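Local atomic coordinates of thiamine-monophosphate kinase (Stenotrophomonas maltophilia, PDB entry 6XEP), a protein that probably catalyses the ATP-dependent phosphorylation of thiamine monophosphate to thiamine diphosphate, the active form of vitamin B1. Residues A[149-160]-A[214-222]; A[160-171]-A[273-284]. All blocks are in the same frame, centred on the assembly; numbering follows the deposited sequence. Where two conformers were deposited one is given.

Interaction 1 (A[149-160]-A[214-222]); sequences QALRRDRAQLGD and LRAFAHAAV
His219 points the edge of its imidazole at the carboxylate of Asp160. ND1 donates to OD2 of Asp160 at 2.9 Å, on the syn side of that oxygen and within the ring plane, while its bond to OD1 is bent and weak. The backbone N of Gln157 reaches the same OD2 from the opposite face of the carboxylate, and Thr281 OG1 adds a third bond, so this buried oxygen is gripped from several sides and Asp160 is probably kept ionised. Further along, Arg152 O accepts from Ala221 N at 3.0 Å and makes a CA-H...O contact with Ala220 CA at 3.1 Å. A water joins Arg152 N to His219 O. Leu151 divides its methyls: CD1 lies 3.9 Å from Leu214 CB and also meets Ala221 CB, whereas CD2 packs on the backbone of Arg215. The long arm of Arg153, extended from CG to NE, passes Ala221 O and lays one guanidinium face over Val222 CG2, 3.7 Å from NE; this arginine is a predicted ATP ligand. One residue earlier, Arg152 holds Asp154 side-on through NE and NH2 and also forms a salt bridge to Asp36 of the second subunit. The loop 149-160 thus runs beside strand 220-224, outermost of its sheet within this chain, with Ala156 and Val222 resting on Ile235 of helix 228-239 and Leu214 on Phe280 of the adjacent strand 277-282.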
# COMPACT_ATOMS: atom_id res chain seq x y z
N GLN A 149 -0.83 -24.45 -2.06
CA GLN A 149 -1.08 -24.21 -3.47
C GLN A 149 -0.22 -23.10 -4.06
O GLN A 149 -0.21 -22.95 -5.28
CB GLN A 149 -2.55 -23.86 -3.71
CG GLN A 149 -3.51 -25.02 -3.48
CD GLN A 149 -3.33 -26.12 -4.51
OE1 GLN A 149 -2.73 -27.16 -4.22
NE2 GLN A 149 -3.81 -25.88 -5.73
N ALA A 150 0.47 -22.32 -3.23
CA ALA A 150 1.28 -21.23 -3.75
C ALA A 150 2.43 -21.76 -4.59
O ALA A 150 3.04 -22.77 -4.27
CB ALA A 150 1.83 -20.37 -2.61
N LEU A 151 2.70 -21.08 -5.71
CA LEU A 151 3.90 -21.36 -6.47
C LEU A 151 5.09 -20.69 -5.80
O LEU A 151 4.98 -19.61 -5.22
CB LEU A 151 3.78 -20.85 -7.90
CG LEU A 151 2.63 -21.43 -8.72
CD1 LEU A 151 2.46 -20.59 -9.98
CD2 LEU A 151 2.95 -22.86 -9.06
N ARG A 152 6.24 -21.33 -5.95
CA ARG A 152 7.46 -20.91 -5.26
C ARG A 152 8.62 -20.88 -6.24
O ARG A 152 8.56 -21.48 -7.32
CB ARG A 152 7.79 -21.85 -4.09
CG ARG A 152 6.77 -21.82 -2.96
CD ARG A 152 7.14 -22.84 -1.90
NE ARG A 152 8.46 -22.59 -1.34
CZ ARG A 152 8.70 -21.81 -0.28
NH1 ARG A 152 7.70 -21.20 0.34
NH2 ARG A 152 9.94 -21.65 0.16
N ARG A 153 9.67 -20.16 -5.86
CA ARG A 153 10.88 -20.05 -6.68
C ARG A 153 11.92 -21.12 -6.37
O ARG A 153 12.89 -21.25 -7.13
CB ARG A 153 11.53 -18.68 -6.48
CG ARG A 153 10.64 -17.49 -6.84
CD ARG A 153 11.32 -16.18 -6.48
NE ARG A 153 10.51 -15.03 -6.89
CZ ARG A 153 10.93 -13.77 -6.83
NH1 ARG A 153 12.14 -13.49 -6.37
NH2 ARG A 153 10.13 -12.78 -7.23
N ASP A 154 11.77 -21.86 -5.28
CA ASP A 154 12.84 -22.70 -4.76
C ASP A 154 12.65 -24.18 -5.03
O ASP A 154 13.40 -25.01 -4.49
CB ASP A 154 13.02 -22.45 -3.25
CG ASP A 154 11.82 -22.90 -2.43
OD1 ASP A 154 10.73 -23.05 -3.00
OD2 ASP A 154 11.96 -23.09 -1.20
N ARG A 155 11.71 -24.55 -5.90
CA ARG A 155 11.39 -25.96 -6.06
C ARG A 155 11.66 -26.49 -7.47
O ARG A 155 11.12 -27.54 -7.84
CB ARG A 155 9.93 -26.21 -5.66
CG ARG A 155 9.73 -25.98 -4.16
CD ARG A 155 8.38 -26.43 -3.67
NE ARG A 155 8.32 -26.38 -2.21
CZ ARG A 155 7.20 -26.25 -1.50
NH1 ARG A 155 6.03 -26.13 -2.12
NH2 ARG A 155 7.25 -26.21 -0.18
N ALA A 156 12.50 -25.82 -8.24
CA ALA A 156 12.93 -26.41 -9.51
C ALA A 156 13.65 -27.72 -9.25
O ALA A 156 14.34 -27.87 -8.24
CB ALA A 156 13.83 -25.44 -10.27
N GLN A 157 13.46 -28.70 -10.13
CA GLN A 157 14.03 -30.03 -9.99
C GLN A 157 15.01 -30.30 -11.12
O GLN A 157 14.79 -29.86 -12.25
CB GLN A 157 12.94 -31.11 -9.99
CG GLN A 157 11.98 -30.99 -8.82
CD GLN A 157 12.70 -31.12 -7.50
OE1 GLN A 157 13.39 -32.12 -7.25
NE2 GLN A 157 12.55 -30.12 -6.64
N LEU A 158 16.07 -31.04 -10.81
CA LEU A 158 16.99 -31.48 -11.85
C LEU A 158 16.23 -32.20 -12.95
O LEU A 158 15.33 -33.01 -12.69
CB LEU A 158 18.07 -32.40 -11.25
CG LEU A 158 18.96 -31.76 -10.18
CD1 LEU A 158 20.06 -32.72 -9.74
CD2 LEU A 158 19.57 -30.45 -10.66
N GLY A 159 16.58 -31.89 -14.20
CA GLY A 159 15.89 -32.44 -15.35
C GLY A 159 14.65 -31.69 -15.81
O GLY A 159 14.10 -32.03 -16.87
N ASP A 160 14.20 -30.66 -15.08
CA ASP A 160 13.04 -29.89 -15.52
C ASP A 160 13.31 -29.19 -16.85
O ASP A 160 14.43 -28.77 -17.14
CB ASP A 160 12.66 -28.82 -14.49
CG ASP A 160 11.91 -29.37 -13.29
OD1 ASP A 160 11.62 -30.59 -13.26
OD2 ASP A 160 11.61 -28.56 -12.38
N LEU A 214 -0.90 -23.13 -13.18
CA LEU A 214 0.44 -23.70 -13.18
C LEU A 214 0.68 -24.64 -12.00
O LEU A 214 1.54 -25.52 -12.08
CB LEU A 214 1.49 -22.58 -13.16
CG LEU A 214 1.85 -21.98 -14.52
CD1 LEU A 214 2.88 -20.87 -14.39
CD2 LEU A 214 2.36 -23.07 -15.44
N ARG A 215 -0.05 -24.46 -10.90
CA ARG A 215 0.17 -25.34 -9.76
C ARG A 215 -0.05 -26.78 -10.15
O ARG A 215 0.62 -27.69 -9.63
CB ARG A 215 -0.74 -24.96 -8.58
CG ARG A 215 -0.61 -25.89 -7.37
CD ARG A 215 0.79 -25.83 -6.72
NE ARG A 215 0.86 -26.69 -5.54
CZ ARG A 215 1.23 -27.97 -5.56
NH1 ARG A 215 1.60 -28.54 -6.70
NH2 ARG A 215 1.25 -28.68 -4.44
N ALA A 216 -0.96 -27.02 -11.10
CA ALA A 216 -1.22 -28.38 -11.54
C ALA A 216 -0.13 -28.94 -12.45
O ALA A 216 -0.13 -30.15 -12.71
CB ALA A 216 -2.57 -28.45 -12.25
N PHE A 217 0.79 -28.10 -12.94
CA PHE A 217 1.74 -28.56 -13.96
C PHE A 217 3.20 -28.28 -13.61
O PHE A 217 4.08 -29.02 -14.05
CB PHE A 217 1.46 -27.90 -15.33
CG PHE A 217 0.05 -28.13 -15.86
CD1 PHE A 217 -0.93 -27.16 -15.69
CD2 PHE A 217 -0.27 -29.28 -16.55
CE1 PHE A 217 -2.20 -27.34 -16.19
CE2 PHE A 217 -1.56 -29.47 -17.05
CZ PHE A 217 -2.52 -28.50 -16.87
N ALA A 218 3.48 -27.22 -12.87
CA ALA A 218 4.83 -26.69 -12.76
C ALA A 218 5.43 -27.00 -11.40
O ALA A 218 4.72 -27.33 -10.44
CB ALA A 218 4.84 -25.18 -13.00
N HIS A 219 6.75 -26.89 -11.32
CA HIS A 219 7.49 -27.07 -10.07
C HIS A 219 7.87 -25.75 -9.42
O HIS A 219 7.84 -25.64 -8.19
CB HIS A 219 8.76 -27.88 -10.33
CG HIS A 219 8.52 -29.34 -10.55
ND1 HIS A 219 9.41 -30.15 -11.23
CD2 HIS A 219 7.50 -30.14 -10.17
CE1 HIS A 219 8.93 -31.38 -11.27
NE2 HIS A 219 7.79 -31.41 -10.62
N ALA A 220 8.27 -24.77 -10.23
CA ALA A 220 8.71 -23.47 -9.73
C ALA A 220 8.33 -22.42 -10.75
O ALA A 220 8.17 -22.71 -11.94
CB ALA A 220 10.23 -23.46 -9.48
N ALA A 221 8.17 -21.19 -10.28
CA ALA A 221 7.79 -20.10 -11.18
C ALA A 221 8.32 -18.78 -10.64
O ALA A 221 8.56 -18.63 -9.45
CB ALA A 221 6.26 -20.03 -11.35
N VAL A 222 8.45 -17.81 -11.55
CA VAL A 222 8.85 -16.46 -11.19
C VAL A 222 8.27 -15.55 -12.26
O VAL A 222 8.07 -15.97 -13.40
CB VAL A 222 10.40 -16.35 -11.11
CG1 VAL A 222 11.05 -16.61 -12.48
CG2 VAL A 222 10.82 -15.00 -10.58
O HOH W 1 6.18 -24.16 -6.70

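Interaction 2 (A[160-171]-A[273-284]); sequences DDIWVSGTLGDA and GDDYELCFTAAA
Glu277 OE1 accepts the hydroxyl of Ser165, OG to OE1 2.7 Å, on the anti side of the carboxylate. Ser165 OG receives the N-H of Leu278 at 2.9 Å, almost straight. Its chi1 of 62° sets OG between the backbone N and carbonyl carbon, facing the other strand. Glu277 OE2 bonds only weakly to Thr167 N, its charge being met by Arg200 and Arg207. Beyond the strand end, Asp275 OD1 takes the N-H of Gly169 at 2.7 Å and a water that also binds Ala171 N, tying the first turn of helix 170-179 to the loop that carries Asp274, a predicted substrate ligand salt-bridged to Lys74. From Asp161-Ala282 to Val164-Cys279 the two strands form an antiparallel ladder. In its hydrogen-bonded pair Trp163-Phe280, Trp163 CB stands over the phenyl face, 3.6 Å from the ring centroid, a CH-pi contact; the indole five-membered ring lies nearly parallel to the phenyl (8°) but slid aside. A water links Trp163 NE1, Asp161 OD2 and Ala283 O, and Arg287 pairs with that carboxylate. Strand 161-165 lies between 277-282 and 301-308, and helix 287-297 packs on the face bearing Trp163, Phe280 and Ala282.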
# COMPACT_ATOMS: atom_id res chain seq x y z
N ASP A 160 14.20 -30.66 -15.08
CA ASP A 160 13.04 -29.89 -15.52
C ASP A 160 13.31 -29.19 -16.85
O ASP A 160 14.43 -28.77 -17.14
CB ASP A 160 12.66 -28.82 -14.49
CG ASP A 160 11.91 -29.37 -13.29
OD1 ASP A 160 11.62 -30.59 -13.26
OD2 ASP A 160 11.61 -28.56 -12.38
N ASP A 161 12.25 -29.05 -17.65
CA ASP A 161 12.26 -28.05 -18.71
C ASP A 161 12.02 -26.66 -18.11
O ASP A 161 11.33 -26.51 -17.11
CB ASP A 161 11.16 -28.32 -19.74
CG ASP A 161 11.33 -29.63 -20.48
OD1 ASP A 161 12.49 -29.99 -20.78
OD2 ASP A 161 10.30 -30.30 -20.78
N ILE A 162 12.57 -25.64 -18.77
CA ILE A 162 12.27 -24.25 -18.46
C ILE A 162 11.33 -23.73 -19.54
O ILE A 162 11.56 -23.97 -20.74
CB ILE A 162 13.55 -23.40 -18.40
CG1 ILE A 162 14.54 -23.98 -17.38
CG2 ILE A 162 13.25 -21.95 -18.02
CD1 ILE A 162 15.86 -23.21 -17.33
N TRP A 163 10.29 -23.00 -19.12
CA TRP A 163 9.26 -22.46 -20.01
C TRP A 163 9.08 -20.98 -19.74
O TRP A 163 9.32 -20.50 -18.64
CB TRP A 163 7.89 -23.12 -19.80
CG TRP A 163 7.83 -24.60 -20.13
CD1 TRP A 163 8.25 -25.63 -19.34
CD2 TRP A 163 7.33 -25.18 -21.33
NE1 TRP A 163 8.03 -26.83 -19.98
CE2 TRP A 163 7.46 -26.58 -21.20
CE3 TRP A 163 6.77 -24.66 -22.51
CZ2 TRP A 163 7.06 -27.47 -22.21
CZ3 TRP A 163 6.37 -25.54 -23.50
CH2 TRP A 163 6.53 -26.94 -23.35
N VAL A 164 8.59 -20.25 -20.75
CA VAL A 164 8.22 -18.85 -20.53
C VAL A 164 6.97 -18.53 -21.36
O VAL A 164 6.77 -19.05 -22.45
CB VAL A 164 9.39 -17.89 -20.86
CG1 VAL A 164 9.70 -17.87 -22.35
CG2 VAL A 164 9.09 -16.48 -20.33
N SER A 165 6.12 -17.67 -20.81
CA SER A 165 4.88 -17.29 -21.47
C SER A 165 5.11 -16.10 -22.40
O SER A 165 6.08 -15.35 -22.26
CB SER A 165 3.80 -16.93 -20.45
OG SER A 165 4.19 -15.79 -19.65
N GLY A 166 4.21 -15.95 -23.38
CA GLY A 166 4.19 -14.75 -24.21
C GLY A 166 5.45 -14.56 -25.02
O GLY A 166 5.96 -15.49 -25.68
N THR A 167 5.95 -13.33 -25.02
CA THR A 167 7.15 -12.95 -25.74
C THR A 167 8.04 -12.16 -24.79
O THR A 167 7.56 -11.59 -23.81
CB THR A 167 6.85 -12.09 -26.99
OG1 THR A 167 6.09 -10.93 -26.60
CG2 THR A 167 6.06 -12.90 -28.02
N LEU A 168 9.33 -12.12 -25.08
CA LEU A 168 10.29 -11.46 -24.22
C LEU A 168 10.97 -10.32 -24.95
O LEU A 168 11.41 -10.49 -26.10
CB LEU A 168 11.37 -12.44 -23.72
CG LEU A 168 10.87 -13.53 -22.77
CD1 LEU A 168 12.04 -14.48 -22.43
CD2 LEU A 168 10.30 -12.91 -21.50
N GLY A 169 11.08 -9.17 -24.27
CA GLY A 169 11.89 -8.07 -24.76
C GLY A 169 11.13 -6.95 -25.44
O GLY A 169 11.74 -5.94 -25.81
N ASP A 170 9.82 -7.10 -25.63
CA ASP A 170 9.05 -6.08 -26.34
C ASP A 170 9.11 -4.74 -25.63
O ASP A 170 9.32 -3.69 -26.25
CB ASP A 170 7.60 -6.53 -26.45
CG ASP A 170 7.40 -7.69 -27.39
OD1 ASP A 170 8.24 -7.91 -28.30
OD2 ASP A 170 6.36 -8.35 -27.24
N ALA A 171 8.84 -4.74 -24.32
CA ALA A 171 8.86 -3.48 -23.59
C ALA A 171 10.23 -2.82 -23.68
O ALA A 171 10.33 -1.61 -23.92
CB ALA A 171 8.46 -3.73 -22.12
N GLY A 273 13.81 -5.01 -19.33
CA GLY A 273 12.89 -4.83 -18.22
C GLY A 273 11.43 -4.92 -18.63
O GLY A 273 11.08 -4.76 -19.81
N ASP A 274 10.58 -5.23 -17.65
CA ASP A 274 9.13 -4.99 -17.71
C ASP A 274 8.38 -5.91 -18.66
O ASP A 274 7.35 -5.52 -19.22
CB ASP A 274 8.83 -3.54 -18.06
CG ASP A 274 9.14 -2.59 -16.92
OD1 ASP A 274 9.76 -3.02 -15.93
OD2 ASP A 274 8.74 -1.42 -17.02
N ASP A 275 8.83 -7.15 -18.86
CA ASP A 275 8.02 -8.05 -19.69
C ASP A 275 6.71 -8.41 -19.00
O ASP A 275 5.65 -8.45 -19.64
CB ASP A 275 8.78 -9.34 -19.99
CG ASP A 275 10.01 -9.11 -20.84
OD1 ASP A 275 9.87 -8.56 -21.96
OD2 ASP A 275 11.10 -9.53 -20.41
N TYR A 276 6.78 -8.66 -17.69
CA TYR A 276 5.66 -9.17 -16.89
C TYR A 276 5.08 -10.44 -17.52
O TYR A 276 3.87 -10.64 -17.60
CB TYR A 276 4.60 -8.06 -16.66
CG TYR A 276 5.27 -6.96 -15.85
CD1 TYR A 276 5.61 -7.19 -14.53
CD2 TYR A 276 5.63 -5.74 -16.42
CE1 TYR A 276 6.25 -6.22 -13.76
CE2 TYR A 276 6.28 -4.75 -15.66
CZ TYR A 276 6.58 -5.01 -14.33
OH TYR A 276 7.24 -4.07 -13.54
N GLU A 277 5.98 -11.32 -17.94
CA GLU A 277 5.67 -12.69 -18.34
C GLU A 277 5.98 -13.61 -17.17
O GLU A 277 6.54 -13.19 -16.17
CB GLU A 277 6.47 -13.08 -19.59
CG GLU A 277 6.10 -12.23 -20.80
CD GLU A 277 4.70 -12.54 -21.37
OE1 GLU A 277 3.96 -13.40 -20.82
OE2 GLU A 277 4.34 -11.93 -22.40
N LEU A 278 5.57 -14.88 -17.28
CA LEU A 278 5.87 -15.87 -16.25
C LEU A 278 6.88 -16.87 -16.78
O LEU A 278 6.70 -17.40 -17.88
CB LEU A 278 4.60 -16.62 -15.81
CG LEU A 278 3.58 -15.89 -14.97
CD1 LEU A 278 2.50 -16.88 -14.48
CD2 LEU A 278 4.26 -15.22 -13.78
N CYS A 279 7.93 -17.13 -16.01
CA CYS A 279 8.90 -18.17 -16.33
C CYS A 279 8.74 -19.29 -15.31
O CYS A 279 8.65 -19.01 -14.11
CB CYS A 279 10.33 -17.61 -16.30
SG CYS A 279 11.61 -18.85 -16.57
N PHE A 280 8.64 -20.53 -15.78
CA PHE A 280 8.44 -21.64 -14.85
C PHE A 280 9.21 -22.86 -15.29
O PHE A 280 9.70 -22.95 -16.42
CB PHE A 280 6.94 -21.97 -14.67
CG PHE A 280 6.22 -22.30 -15.94
CD1 PHE A 280 5.75 -21.29 -16.76
CD2 PHE A 280 5.96 -23.63 -16.28
CE1 PHE A 280 5.05 -21.58 -17.93
CE2 PHE A 280 5.26 -23.94 -17.45
CZ PHE A 280 4.80 -22.90 -18.27
N THR A 281 9.35 -23.81 -14.37
CA THR A 281 9.97 -25.09 -14.67
C THR A 281 8.95 -26.19 -14.44
O THR A 281 8.04 -26.04 -13.60
CB THR A 281 11.25 -25.32 -13.84
OG1 THR A 281 10.92 -25.87 -12.55
CG2 THR A 281 12.06 -24.03 -13.66
N ALA A 282 9.08 -27.26 -15.22
CA ALA A 282 8.15 -28.38 -15.18
C ALA A 282 8.89 -29.66 -15.54
O ALA A 282 9.86 -29.64 -16.31
CB ALA A 282 6.96 -28.19 -16.14
N ALA A 283 8.42 -30.78 -15.00
CA ALA A 283 8.96 -32.07 -15.39
C ALA A 283 8.86 -32.26 -16.90
O ALA A 283 7.91 -31.80 -17.53
CB ALA A 283 8.21 -33.20 -14.66
N ALA A 284 9.85 -32.96 -17.47
CA ALA A 284 9.89 -33.14 -18.93
C ALA A 284 8.65 -33.85 -19.46
O ALA A 284 8.28 -33.67 -20.63
CB ALA A 284 11.14 -33.91 -19.34
O HOH W 2 7.95 -29.66 -19.46
O HOH W 3 7.78 -7.21 -23.19

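The centres of interactions 1 and 2 lie about 13 Å apart, and both reach the same mixed sheet of the PurM-like C-terminal domain. There strand 277-282 is the middle of three antiparallel neighbours, flanked by 220-224 from interaction 1 and 161-165 from interaction 2. Asp160, shared by both, bonds His219 in interaction 1 and Thr281 in interaction 2. His219 N to Thr281 O and Val222 N to Cys279 O, each 2.8 Å, probably bond the two together. Along the chain the order is 149-160, 160-171, 214-222, 273-284, so the segments alternate, and residues far apart in sequence meet at one sheet. Predicted ligands Arg153 and Asp274 are thereby carried on loops of one framework.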